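Local coordinates for SusD superfamily protein (Bacteroides fragilis NCTC 9343, PDB 3NQP), which probably binds glycans at the outer membrane, like other SusD-family proteins of Bacteroides, at residues T337-Y342 and G355-K360. Sequence-based numbering, arbitrary orientation.
Sequences TFIASY and GTHVRK
Ile339 pairs with His357 and Ser341 with Gly355 where the strands of a β-hairpin, 338-344 and 351-358, run antiparallel. Both are hydrogen-bonded pairs. Ile339 N donates to His357 O at 2.9 Å, and the return bond from His357 N to Ile339 O is weak. Ser341 N reaches Gly355 O almost straight, with 175° at the hydrogen. Beyond the strand end, Arg359 N bonds the carbonyl O of Thr337, the last residue of helix 333-337.

Ile339, Ser341 and His357 share one face of the sheet. Ser341 OG sits between its own backbone N and carbonyl carbon (chi1 60°) and meets His357 NE2 at 2.8 Å, in the plane of the imidazole. Either atom could donate. His357 ND1 bonds Thr284 O, so both ring nitrogens are engaged and the rotation of the ring is fixed. Arg359 extends back across the first strand. Its NE and NH2 fork weakly onto Phe338 O, and NH2 also forms a salt bridge with Glu335. Ile339 CB lies 3.6 Å above the centre of the guanidinium plane.

On the other face, Phe338 CE1 touches Val358 CG2 at 3.7 Å, and CD1 packs near Thr356 CB. Past the strand ends, Lys360 runs alongside Thr337, and a water joins its NZ to Thr337 OG1. That NZ also pairs with Glu449 and bonds Ile447 O, while Thr337 OG1 bonds Arg333 O.

The contact thus ties the base of the hairpin to helix 333-337 through polar groups. Since His357 ND1 faces Thr284 O, it probably carries a proton, which would favour Ser341 OG as donor to NE2 if the imidazole is neutral.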
ATOM      1  N   THR A 337     -16.377  -1.453   2.491  1.00 12.56           N
ATOM      2  CA  THR A 337     -15.462  -1.131   1.437  1.00 12.10           C
ATOM      3  C   THR A 337     -16.216  -0.652   0.202  1.00 12.27           C
ATOM      4  O   THR A 337     -15.759   0.280  -0.475  1.00 11.34           O
ATOM      5  CB  THR A 337     -14.532  -2.365   1.081  1.00  9.53           C
ATOM      6  OG1 THR A 337     -13.829  -2.828   2.270  1.00 12.22           O
ATOM      7  CG2 THR A 337     -13.549  -1.982  -0.053  1.00 12.58           C
ATOM      8  N   PHE A 338     -17.343  -1.307  -0.098  1.00 10.91           N
ATOM      9  CA  PHE A 338     -18.036  -1.138  -1.324  1.00 10.97           C
ATOM     10  C   PHE A 338     -19.531  -0.823  -1.153  1.00 11.18           C
ATOM     11  O   PHE A 338     -20.162  -1.228  -0.179  1.00 12.05           O
ATOM     12  CB  PHE A 338     -18.007  -2.433  -2.107  1.00 11.53           C
ATOM     13  CG  PHE A 338     -16.677  -2.808  -2.674  1.00 10.87           C
ATOM     14  CD1 PHE A 338     -16.138  -2.131  -3.749  1.00 12.87           C
ATOM     15  CD2 PHE A 338     -16.030  -3.933  -2.211  1.00  8.87           C
ATOM     16  CE1 PHE A 338     -14.936  -2.552  -4.316  1.00 12.25           C
ATOM     17  CE2 PHE A 338     -14.787  -4.326  -2.776  1.00 11.15           C
ATOM     18  CZ  PHE A 338     -14.298  -3.649  -3.831  1.00  8.66           C
ATOM     19  N   ILE A 339     -20.082  -0.111  -2.139  1.00 11.98           N
ATOM     20  CA  ILE A 339     -21.516  -0.123  -2.407  1.00  9.23           C
ATOM     21  C   ILE A 339     -21.686  -0.701  -3.801  1.00 11.94           C
ATOM     22  O   ILE A 339     -20.885  -0.444  -4.696  1.00 11.15           O
ATOM     23  CB  ILE A 339     -22.210   1.289  -2.310  1.00 12.35           C
ATOM     24  CG1 ILE A 339     -23.750   1.140  -2.367  1.00 13.88           C
ATOM     25  CG2 ILE A 339     -21.643   2.279  -3.378  1.00  7.56           C
ATOM     26  CD1 ILE A 339     -24.575   2.487  -2.069  1.00 11.15           C
ATOM     27  N   ALA A 340     -22.733  -1.508  -3.995  1.00 13.02           N
ATOM     28  CA  ALA A 340     -22.968  -2.140  -5.296  1.00 11.66           C
ATOM     29  C   ALA A 340     -24.081  -1.399  -6.053  1.00 14.90           C
ATOM     30  O   ALA A 340     -25.043  -0.889  -5.454  1.00 12.29           O
ATOM     31  CB  ALA A 340     -23.347  -3.613  -5.083  1.00  9.79           C
ATOM     32  N   SER A 341     -23.964  -1.363  -7.375  1.00 15.39           N
ATOM     33  CA  SER A 341     -25.041  -0.864  -8.224  1.00 11.81           C
ATOM     34  C   SER A 341     -25.517  -2.026  -9.084  1.00 10.25           C
ATOM     35  O   SER A 341     -24.718  -2.871  -9.520  1.00 10.10           O
ATOM     36  CB  SER A 341     -24.588   0.341  -9.070  1.00 13.92           C
ATOM     37  OG  SER A 341     -23.497   0.051  -9.944  1.00  9.69           O
ATOM     38  N   TYR A 342     -26.813  -2.046  -9.339  1.00 11.67           N
ATOM     39  CA  TYR A 342     -27.485  -3.173  -9.993  1.00 13.57           C
ATOM     40  C   TYR A 342     -28.322  -2.713 -11.205  1.00 14.38           C
ATOM     41  O   TYR A 342     -28.921  -1.656 -11.176  1.00 17.44           O
ATOM     42  CB  TYR A 342     -28.448  -3.858  -9.022  1.00 14.89           C
ATOM     43  CG  TYR A 342     -27.791  -4.504  -7.842  1.00 11.73           C
ATOM     44  CD1 TYR A 342     -27.385  -3.753  -6.747  1.00 21.41           C
ATOM     45  CD2 TYR A 342     -27.522  -5.867  -7.835  1.00 11.18           C
ATOM     46  CE1 TYR A 342     -26.758  -4.352  -5.677  1.00 18.65           C
ATOM     47  CE2 TYR A 342     -26.907  -6.456  -6.788  1.00 15.63           C
ATOM     48  CZ  TYR A 342     -26.523  -5.710  -5.710  1.00 15.88           C
ATOM     49  OH  TYR A 342     -25.884  -6.322  -4.640  1.00 18.08           O
ATOM     50  N   GLY A 355     -22.039  -2.743 -11.181  1.00 13.99           N
ATOM     51  CA  GLY A 355     -20.781  -2.119 -10.800  1.00 14.39           C
ATOM     52  C   GLY A 355     -20.598  -2.099  -9.291  1.00 12.78           C
ATOM     53  O   GLY A 355     -21.485  -2.461  -8.529  1.00  9.31           O
ATOM     54  N   THR A 356     -19.400  -1.730  -8.881  1.00 11.60           N
ATOM     55  CA  THR A 356     -19.082  -1.575  -7.500  1.00 10.85           C
ATOM     56  C   THR A 356     -18.296  -0.284  -7.389  1.00 13.24           C
ATOM     57  O   THR A 356     -17.622   0.103  -8.333  1.00 11.90           O
ATOM     58  CB  THR A 356     -18.263  -2.789  -6.968  1.00  9.88           C
ATOM     59  OG1 THR A 356     -17.025  -2.860  -7.679  1.00  8.10           O
ATOM     60  CG2 THR A 356     -19.056  -4.110  -7.116  1.00  7.84           C
ATOM     61  N   HIS A 357     -18.350   0.336  -6.203  1.00 11.55           N
ATOM     62  CA  HIS A 357     -17.921   1.699  -5.977  1.00 10.81           C
ATOM     63  C   HIS A 357     -17.367   1.812  -4.540  1.00 10.43           C
ATOM     64  O   HIS A 357     -17.966   1.310  -3.592  1.00 12.17           O
ATOM     65  CB  HIS A 357     -19.136   2.632  -6.194  1.00 14.03           C
ATOM     66  CG  HIS A 357     -19.937   2.306  -7.417  1.00 11.16           C
ATOM     67  ND1 HIS A 357     -19.688   2.885  -8.641  1.00 12.28           N
ATOM     68  CD2 HIS A 357     -20.991   1.464  -7.606  1.00 15.20           C
ATOM     69  CE1 HIS A 357     -20.534   2.392  -9.539  1.00 14.96           C
ATOM     70  NE2 HIS A 357     -21.352   1.549  -8.929  1.00 10.44           N
ATOM     71  N   VAL A 358     -16.168   2.381  -4.389  1.00 11.28           N
ATOM     72  CA  VAL A 358     -15.442   2.226  -3.146  1.00  9.52           C
ATOM     73  C   VAL A 358     -15.747   3.371  -2.206  1.00  9.88           C
ATOM     74  O   VAL A 358     -15.454   4.551  -2.511  1.00 10.41           O
ATOM     75  CB  VAL A 358     -13.888   2.107  -3.393  1.00  5.32           C
ATOM     76  CG1 VAL A 358     -13.146   2.000  -2.053  1.00  9.18           C
ATOM     77  CG2 VAL A 358     -13.594   0.861  -4.285  1.00  8.94           C
ATOM     78  N   ARG A 359     -16.335   3.022  -1.051  1.00 10.00           N
ATOM     79  CA  ARG A 359     -16.649   3.980  -0.013  1.00 11.59           C
ATOM     80  C   ARG A 359     -15.829   3.759   1.275  1.00 13.85           C
ATOM     81  O   ARG A 359     -16.179   4.282   2.338  1.00 11.62           O
ATOM     82  CB  ARG A 359     -18.147   3.912   0.301  1.00 12.12           C
ATOM     83  CG  ARG A 359     -18.611   2.554   0.755  1.00 13.57           C
ATOM     84  CD  ARG A 359     -20.013   2.653   1.383  1.00 11.70           C
ATOM     85  NE  ARG A 359     -20.693   1.373   1.283  1.00 10.34           N
ATOM     86  CZ  ARG A 359     -22.017   1.244   1.312  1.00 11.00           C
ATOM     87  NH1 ARG A 359     -22.750   2.335   1.459  1.00 13.88           N
ATOM     88  NH2 ARG A 359     -22.595   0.042   1.183  1.00  9.82           N
ATOM     89  N   LYS A 360     -14.728   3.013   1.153  1.00 13.36           N
ATOM     90  CA  LYS A 360     -13.885   2.624   2.282  1.00 11.80           C
ATOM     91  C   LYS A 360     -13.320   3.798   3.043  1.00 13.29           C
ATOM     92  O   LYS A 360     -13.236   3.741   4.270  1.00 12.04           O
ATOM     93  CB  LYS A 360     -12.706   1.779   1.783  1.00 12.22           C
ATOM     94  CG  LYS A 360     -11.897   1.089   2.910  1.00 10.23           C
ATOM     95  CD  LYS A 360     -10.919   0.053   2.344  1.00 11.48           C
ATOM     96  CE  LYS A 360      -9.999  -0.501   3.430  1.00 10.84           C
ATOM     97  NZ  LYS A 360      -9.242  -1.675   2.946  1.00 10.95           N
TER
HETATM   98  O   HOH W   1     -11.135  -3.675   2.412  1.00 11.26           O